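Local structure of putative SnoaL-like polyketide cyclase (Jannaschia sp., 3KKG) at residues I7-Q10 and N11-V15; R30-W33 and R34-M37; A59-A62 and V63-G67; T131-L134 and A135-A139. The protein probably acts on a polyketide-like small molecule, as a putative SnoaL-like cyclase of the NTF2 clan whose own substrate is not established. All coordinates share one frame; numbering follows the deposited sequence. Where two conformers were deposited one is given.

Overall arrangement
Each contact lies within a single helix, and together they sample the four helices that accompany the six-stranded mixed sheet. Contact 1 touches contact 2 where Thr14 CG2 meets Thr36 CG2 at 3.7 Å. Contact 2 meets contact 3 in turn, with Trp33 CZ2 lying 3.3 Å from Asn61 OD1, so three successive helices form a packed series. Contact 4 stands apart: its centre is about 16 Å from that of contact 3 and about 30 Å from that of contact 1, and it faces the second subunit. Triethylene glycol, probably from the crystallisation liquor, is bound about 4 Å from the side chain of Phe60 in contact 3, and likewise about 4 Å from that of Leu133 in contact 4.

Contact 1: I7-Q10 and N11-V15; sequences IETQ and NVETV
Residues 7-10 and 11-15 are consecutive turns of helix 6-16, joined by regular i to i+4 bonds from Asn11 N to Ile7 O, Val12 N to Glu8 O, Glu13 N to Thr9 O and Thr14 N to Gln10 O, the last spanning 2.9 Å with an N-H...O angle of 167°. On the outer face Gln10 and Glu13 meet through water. With its chain bent at CG (chi2 57°), Gln10 carries its amide forward along the helix, where it crosses the extended Glu13 side chain at about a right angle, the amide and carboxylate planes 66° apart. One water donates to Gln10 OE1 at 3.0 Å and, weakly, to Glu13 OE2. A second accepts from Gln10 NE2 at 2.7 Å and donates to Glu13 OE1. Gln10 NE2 lies 3.2 Å from Thr14 OG1 and packs near Glu13 CB. On another side of the helix the buried Asn11 runs alongside the exposed Ile7, Asn11 ND2 3.8 Å from Ile7 CG2, while Asn11 CG comes to 3.2 Å from Ile7 O. That amide is turned to the hairpin between strands 72-81 and 84-94, where ND2 donates to Gly82 O and Asp83 OD1, and Glu8 OE2 accepts from Gly82 N. Val12 CG2 stays 3.4 Å from Glu8 O while its side chain packs on Val78 and Val80. The chemistry is therefore divided: water mediates between amide and carboxylate on the wet side, whereas direct hydrogen bonds fasten the buried side to the hairpin turn, which should fix the rotation of the helix against the sheet.

Contact 2: R30-W33 and R34-M37; sequences RDVW and RETM
A Met-aromatic contact closes the C-terminal end of helix 29-36, where the chain passes into strand 37-38. Met37, present as selenomethionine and described in one of its two deposited conformers, lays its CE methyl over one face of the Trp33 indole, 3.7 Å from the centroid of the six-membered ring and 14° off its normal, a CH-pi contact. The heavier SE stands obliquely to the five-membered ring. The methyl reaches the indole because the Met37 chain bends at CG (chi2 69°). At the indole's polar edge, Trp33 NE1 donates to Gly22 O. Trp33 O, meanwhile, accepts two bonds, from Met37 N at 2.9 Å, nearly along the C=O axis, and from Thr36 N, which approaches above the carbonyl plane. One residue earlier in each segment, Thr36 OG1 donates to Val32 O at 2.8 Å. On the outer surface Arg34 NH1 forms a salt bridge with Asp31 OD1 at 3.1 Å; the oxygen lies in the guanidinium plane but is met from above its own carboxylate. Arg34 NE makes a second salt bridge, to Glu55 OE2. With alanine in place of the indole, Gly22 O is likely to lose its N-H donor and a gap to open under the Met37 methyl. Touched also by Asn61 of helix 54-67 and Met127 of strand 123-131, the indole joins this Met-aromatic helix end to the helices-against-a-curved-sheet architecture of the NTF2-like fold.

Contact 3: A59-A62 and V63-G67; sequences AFNA and VLFEG
Asn61 and Phe65 form the tight part of this turn of helix 54-67. Their side chains run side by side, and Phe65 CE1 sits 3.6 Å from both Asn61 OD1 and Asn61 ND2, with amide and ring planes 63° apart. The backbone joins in: Phe65 N donates to Asn61 O at 3.1 Å, and this oxygen lies in the Phe65 ring plane, 3.3 Å from CD1 at its edge. Asn61 CG points away from its own backbone N (chi1 -163°), bringing the amide up along the ring and against Trp29 and Trp33 of helix 29-36. Phe60 and Leu64 pack more sparingly, through CE2 and CD1 at 3.7 Å, beside bound glycol molecules. The far side is looser still: backbone bonds aside (Val63 N to Ala59 O, Glu66 N to Ala62 O), Val63 brings only CG2 near Ala59, 3.4 Å from its O, and the exposed Glu66 side chain meets little beyond Ala62 O. Cutting Asn61 back to alanine is likely to open a gap between the Phe65 ring and Trp33, leaving the ring freer to shift. Ala62 packs on Trp29 and Arg30, Phe65 meets Trp23 edge-to-face, and Phe60 does likewise with Phe45 on strand 41-45.

Contact 4: T131-L134 and A135-A139; sequences TDLL and AVMTA
Leu134 O is gripped twice by Thr138, by the hydroxyl OG1 at 2.8 Å and by the backbone N at 2.9 Å, the two donors arriving from opposite faces of the carbonyl plane. Thr138 OG1 sits beside its own backbone N (chi1 -59°), which lets the hydroxyl fold back one turn, and Leu134 CD1 passes it at 4.0 Å. At the start of helix 133-140, Asp132 is the N-cap: its OD1 accepts from Ala135 N at 3.0 Å, with the amide approaching from well above the carboxylate plane. The carboxylate also rests on the Ala135 methyl, OD2 lying 3.4 Å from CB, and OD2 is hydrogen-bonded to Ser47 OG of the second subunit. Asp132 O accepts from Val136 N, so this residue starts the helix with both backbone and side chain. Leu133 and Met137, a selenomethionine, approach through their CG atoms at 4.2 Å and both turn to Leu100, while Leu134 packs on Leu134 of the second subunit. One carboxylate thus does two jobs: OD1 caps the Ala135 amide in the first helical turn, while OD2 bonds that turn to Ser47 of the second subunit.

Contact 1: I7-Q10 and N11-V15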
# COMPACT_ATOMS: atom_id res chain seq x y z
N ILE A 7 22.24 -7.79 7.21
CA ILE A 7 21.34 -6.85 7.88
C ILE A 7 19.94 -6.98 7.27
O ILE A 7 18.92 -6.94 7.99
CB ILE A 7 21.87 -5.40 7.76
CG1 ILE A 7 23.08 -5.21 8.65
CG2 ILE A 7 20.80 -4.37 8.20
CD1 ILE A 7 23.88 -3.99 8.29
N GLU A 8 19.88 -7.09 5.94
CA GLU A 8 18.57 -7.25 5.29
C GLU A 8 17.83 -8.49 5.79
O GLU A 8 16.64 -8.46 6.10
CB GLU A 8 18.72 -7.31 3.78
CG GLU A 8 19.04 -5.94 3.17
CD GLU A 8 19.28 -6.00 1.66
OE1 GLU A 8 19.78 -7.04 1.19
OE2 GLU A 8 19.03 -5.01 0.96
N THR A 9 18.53 -9.62 5.81
CA THR A 9 17.86 -10.83 6.26
C THR A 9 17.44 -10.73 7.74
O THR A 9 16.35 -11.18 8.09
CB THR A 9 18.67 -12.11 5.96
OG1 THR A 9 17.85 -13.25 6.26
CG2 THR A 9 19.92 -12.15 6.79
N GLN A 10 18.26 -10.13 8.59
CA GLN A 10 17.85 -9.95 9.99
C GLN A 10 16.67 -8.99 10.11
O GLN A 10 15.75 -9.23 10.90
CB GLN A 10 19.00 -9.49 10.87
CG GLN A 10 18.61 -9.48 12.36
CD GLN A 10 18.13 -10.84 12.87
OE1 GLN A 10 18.91 -11.81 12.90
NE2 GLN A 10 16.85 -10.93 13.26
N ASN A 11 16.65 -7.96 9.26
CA ASN A 11 15.53 -7.03 9.26
C ASN A 11 14.26 -7.79 8.92
O ASN A 11 13.20 -7.56 9.55
CB ASN A 11 15.79 -5.95 8.23
CG ASN A 11 16.70 -4.83 8.75
OD1 ASN A 11 17.02 -4.75 9.93
ND2 ASN A 11 17.09 -3.93 7.82
N VAL A 12 14.33 -8.66 7.90
CA VAL A 12 13.16 -9.45 7.51
C VAL A 12 12.69 -10.39 8.62
O VAL A 12 11.50 -10.52 8.91
CB VAL A 12 13.40 -10.21 6.18
CG1 VAL A 12 12.27 -11.22 5.92
CG2 VAL A 12 13.47 -9.19 5.00
N GLU A 13 13.67 -11.08 9.20
CA GLU A 13 13.33 -12.00 10.28
C GLU A 13 12.61 -11.28 11.42
O GLU A 13 11.57 -11.75 11.97
CB GLU A 13 14.57 -12.74 10.76
CG GLU A 13 15.16 -13.72 9.71
CD GLU A 13 16.41 -14.46 10.20
OE1 GLU A 13 16.53 -14.66 11.43
OE2 GLU A 13 17.21 -14.92 9.36
N THR A 14 13.14 -10.14 11.80
CA THR A 14 12.55 -9.33 12.86
C THR A 14 11.14 -8.88 12.49
O THR A 14 10.20 -9.03 13.31
CB THR A 14 13.47 -8.16 13.20
OG1 THR A 14 14.67 -8.69 13.78
CG2 THR A 14 12.80 -7.10 14.13
N VAL A 15 10.95 -8.35 11.29
CA VAL A 15 9.63 -7.90 10.88
C VAL A 15 8.61 -9.03 10.77
O VAL A 15 7.44 -8.89 11.17
CB VAL A 15 9.71 -7.13 9.54
CG1 VAL A 15 8.36 -7.06 8.91
CG2 VAL A 15 10.37 -5.77 9.77
O HOH W 1 19.62 -13.44 10.50
O HOH W 2 16.23 -13.52 13.59

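Contact 2: R30-W33 and R34-M37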
# COMPACT_ATOMS: atom_id res chain seq x y z
N ARG A 30 1.70 -7.92 22.28
CA ARG A 30 2.17 -6.64 22.74
C ARG A 30 3.61 -6.70 23.15
O ARG A 30 4.38 -5.78 22.90
CB ARG A 30 1.30 -6.13 23.88
CG ARG A 30 -0.11 -5.71 23.44
CD ARG A 30 -0.85 -5.26 24.67
NE ARG A 30 -2.20 -4.77 24.44
CZ ARG A 30 -3.26 -5.53 24.19
NH1 ARG A 30 -3.15 -6.85 24.07
NH2 ARG A 30 -4.45 -4.96 24.06
N ASP A 31 3.98 -7.78 23.84
CA ASP A 31 5.35 -7.92 24.29
C ASP A 31 6.29 -8.11 23.11
O ASP A 31 7.43 -7.65 23.16
CB ASP A 31 5.48 -9.04 25.31
CG ASP A 31 4.85 -8.67 26.65
OD1 ASP A 31 4.83 -7.46 27.04
OD2 ASP A 31 4.39 -9.61 27.33
N VAL A 32 5.80 -8.71 22.02
CA VAL A 32 6.61 -8.84 20.80
C VAL A 32 6.82 -7.43 20.19
O VAL A 32 7.91 -7.07 19.76
CB VAL A 32 5.98 -9.80 19.74
CG1 VAL A 32 6.79 -9.77 18.41
CG2 VAL A 32 5.86 -11.23 20.29
N TRP A 33 5.76 -6.64 20.15
CA TRP A 33 5.91 -5.26 19.70
C TRP A 33 6.93 -4.50 20.57
O TRP A 33 7.79 -3.79 20.06
CB TRP A 33 4.57 -4.53 19.69
CG TRP A 33 3.69 -4.81 18.50
CD1 TRP A 33 3.46 -6.02 17.93
CD2 TRP A 33 2.94 -3.86 17.75
NE1 TRP A 33 2.62 -5.87 16.84
CE2 TRP A 33 2.29 -4.57 16.71
CE3 TRP A 33 2.75 -2.48 17.83
CZ2 TRP A 33 1.45 -3.95 15.79
CZ3 TRP A 33 1.94 -1.87 16.91
CH2 TRP A 33 1.28 -2.60 15.93
N ARG A 34 6.84 -4.66 21.89
CA ARG A 34 7.75 -3.95 22.79
C ARG A 34 9.22 -4.35 22.62
O ARG A 34 10.10 -3.52 22.80
CB ARG A 34 7.32 -4.11 24.24
CG ARG A 34 6.00 -3.43 24.54
CD ARG A 34 5.57 -3.58 25.97
NE ARG A 34 4.25 -2.97 26.18
CZ ARG A 34 3.13 -3.63 26.49
NH1 ARG A 34 3.11 -4.95 26.67
NH2 ARG A 34 2.01 -2.95 26.63
N GLU A 35 9.47 -5.59 22.24
CA GLU A 35 10.85 -6.02 21.95
C GLU A 35 11.36 -5.69 20.55
O GLU A 35 12.56 -5.66 20.31
CB GLU A 35 11.04 -7.49 22.26
CG GLU A 35 10.32 -8.51 21.42
CD GLU A 35 10.51 -9.93 22.01
OE1 GLU A 35 11.68 -10.34 22.18
OE2 GLU A 35 9.51 -10.61 22.34
N THR A 36 10.45 -5.41 19.63
CA THR A 36 10.77 -5.18 18.21
C THR A 36 10.86 -3.69 17.82
O THR A 36 11.67 -3.28 16.99
CB THR A 36 9.65 -5.87 17.36
OG1 THR A 36 9.69 -7.28 17.66
CG2 THR A 36 9.90 -5.71 15.86
N MSE A 37 9.90 -2.91 18.33
CA MSE A 37 9.80 -1.47 18.03
C MSE A 37 10.60 -0.66 19.05
O MSE A 37 10.77 -1.07 20.21
CB MSE A 37 8.34 -0.99 18.09
CG MSE A 37 7.47 -1.26 16.87
SE MSE A 37 7.03 -3.16 16.53
CE MSE A 37 5.49 -2.87 15.34

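Contact 3: A59-A62 and V63-G67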
# COMPACT_ATOMS: atom_id res chain seq x y z
N ALA A 59 -1.89 0.56 21.50
CA ALA A 59 -3.29 0.83 21.80
C ALA A 59 -4.15 0.93 20.53
O ALA A 59 -5.25 0.41 20.48
CB ALA A 59 -3.41 2.10 22.64
N PHE A 60 -3.61 1.60 19.52
CA PHE A 60 -4.30 1.77 18.26
C PHE A 60 -4.49 0.40 17.59
O PHE A 60 -5.56 0.07 17.04
CB PHE A 60 -3.52 2.73 17.36
CG PHE A 60 -4.15 2.96 16.02
CD1 PHE A 60 -5.14 3.90 15.87
CD2 PHE A 60 -3.79 2.21 14.93
CE1 PHE A 60 -5.73 4.10 14.63
CE2 PHE A 60 -4.40 2.41 13.67
CZ PHE A 60 -5.35 3.34 13.52
N ASN A 61 -3.42 -0.42 17.57
CA ASN A 61 -3.55 -1.75 16.97
C ASN A 61 -4.60 -2.59 17.67
O ASN A 61 -5.39 -3.27 17.03
CB ASN A 61 -2.18 -2.45 17.01
CG ASN A 61 -2.07 -3.63 16.08
OD1 ASN A 61 -1.71 -4.75 16.50
ND2 ASN A 61 -2.24 -3.38 14.84
N ALA A 62 -4.61 -2.50 19.00
CA ALA A 62 -5.58 -3.24 19.80
C ALA A 62 -7.01 -2.88 19.41
O ALA A 62 -7.83 -3.78 19.28
CB ALA A 62 -5.33 -3.01 21.32
N VAL A 63 -7.26 -1.59 19.18
CA VAL A 63 -8.60 -1.14 18.73
C VAL A 63 -8.98 -1.78 17.43
O VAL A 63 -10.08 -2.28 17.25
CB VAL A 63 -8.70 0.42 18.64
CG1 VAL A 63 -10.00 0.86 17.92
CG2 VAL A 63 -8.59 1.01 20.01
N LEU A 64 -8.06 -1.80 16.47
CA LEU A 64 -8.38 -2.44 15.22
C LEU A 64 -8.79 -3.90 15.39
O LEU A 64 -9.74 -4.38 14.78
CB LEU A 64 -7.19 -2.33 14.22
CG LEU A 64 -6.70 -0.94 13.80
CD1 LEU A 64 -5.42 -1.05 12.94
CD2 LEU A 64 -7.80 -0.20 13.04
N PHE A 65 -8.02 -4.67 16.18
CA PHE A 65 -8.29 -6.06 16.40
C PHE A 65 -9.56 -6.36 17.21
O PHE A 65 -10.05 -7.45 17.17
CB PHE A 65 -7.06 -6.79 16.95
CG PHE A 65 -6.04 -7.08 15.86
CD1 PHE A 65 -5.10 -6.16 15.52
CD2 PHE A 65 -6.10 -8.26 15.17
CE1 PHE A 65 -4.21 -6.37 14.49
CE2 PHE A 65 -5.21 -8.53 14.16
CZ PHE A 65 -4.26 -7.58 13.80
N GLU A 66 -10.08 -5.37 17.95
CA GLU A 66 -11.38 -5.58 18.54
C GLU A 66 -12.46 -5.77 17.45
O GLU A 66 -13.47 -6.41 17.66
CB GLU A 66 -11.75 -4.43 19.47
CG GLU A 66 -10.94 -4.52 20.71
CD GLU A 66 -11.04 -3.32 21.59
OE1 GLU A 66 -11.73 -2.32 21.24
OE2 GLU A 66 -10.45 -3.40 22.68
N GLY A 67 -12.26 -5.16 16.30
CA GLY A 67 -13.22 -5.29 15.24
C GLY A 67 -13.16 -6.67 14.61
O GLY A 67 -14.19 -7.18 14.19

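Contact 4: T131-L134 and A135-A139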
# COMPACT_ATOMS: atom_id res chain seq x y z
N THR A 131 -4.64 -1.01 3.35
CA THR A 131 -5.48 -2.05 2.75
C THR A 131 -6.51 -1.42 1.85
O THR A 131 -6.45 -0.24 1.58
CB THR A 131 -6.04 -2.98 3.84
OG1 THR A 131 -6.69 -4.11 3.20
CG2 THR A 131 -7.07 -2.31 4.74
N ASP A 132 -7.51 -2.20 1.42
CA ASP A 132 -8.64 -1.57 0.71
C ASP A 132 -9.71 -1.25 1.76
O ASP A 132 -10.70 -1.93 1.96
CB ASP A 132 -9.22 -2.52 -0.33
CG ASP A 132 -10.19 -1.80 -1.26
OD1 ASP A 132 -10.67 -0.68 -0.91
OD2 ASP A 132 -10.53 -2.37 -2.33
N LEU A 133 -9.45 -0.17 2.50
CA LEU A 133 -10.30 0.20 3.59
C LEU A 133 -11.66 0.66 3.10
O LEU A 133 -12.65 0.40 3.79
CB LEU A 133 -9.64 1.28 4.45
CG LEU A 133 -10.31 1.63 5.77
CD1 LEU A 133 -10.34 0.46 6.73
CD2 LEU A 133 -9.56 2.81 6.43
N LEU A 134 -11.76 1.26 1.93
CA LEU A 134 -13.07 1.63 1.39
C LEU A 134 -13.91 0.37 1.16
O LEU A 134 -15.10 0.29 1.51
CB LEU A 134 -12.92 2.37 0.05
CG LEU A 134 -14.22 2.76 -0.61
CD1 LEU A 134 -15.04 3.71 0.29
CD2 LEU A 134 -13.94 3.39 -2.01
N ALA A 135 -13.30 -0.69 0.61
CA ALA A 135 -14.04 -1.90 0.39
C ALA A 135 -14.46 -2.52 1.73
O ALA A 135 -15.59 -3.07 1.84
CB ALA A 135 -13.25 -2.93 -0.43
N VAL A 136 -13.59 -2.48 2.73
CA VAL A 136 -13.93 -3.03 4.05
C VAL A 136 -15.11 -2.27 4.64
O VAL A 136 -16.12 -2.87 5.09
CB VAL A 136 -12.73 -3.02 5.00
CG1 VAL A 136 -13.16 -3.34 6.45
CG2 VAL A 136 -11.62 -4.02 4.55
N MSE A 137 -15.02 -0.95 4.66
CA MSE A 137 -16.09 -0.15 5.25
C MSE A 137 -17.38 -0.34 4.49
O MSE A 137 -18.48 -0.41 5.12
CB MSE A 137 -15.69 1.32 5.34
CG MSE A 137 -14.52 1.61 6.18
SE MSE A 137 -14.65 1.06 8.01
CE MSE A 137 -15.86 2.46 8.58
N THR A 138 -17.32 -0.45 3.17
CA THR A 138 -18.53 -0.71 2.37
C THR A 138 -19.15 -2.06 2.72
O THR A 138 -20.39 -2.14 2.90
CB THR A 138 -18.22 -0.62 0.86
OG1 THR A 138 -17.70 0.69 0.62
CG2 THR A 138 -19.46 -0.88 0.01
N ALA A 139 -18.33 -3.10 2.84
CA ALA A 139 -18.78 -4.48 3.11
C ALA A 139 -19.43 -4.56 4.48
O ALA A 139 -20.54 -5.17 4.61
CB ALA A 139 -17.67 -5.45 2.99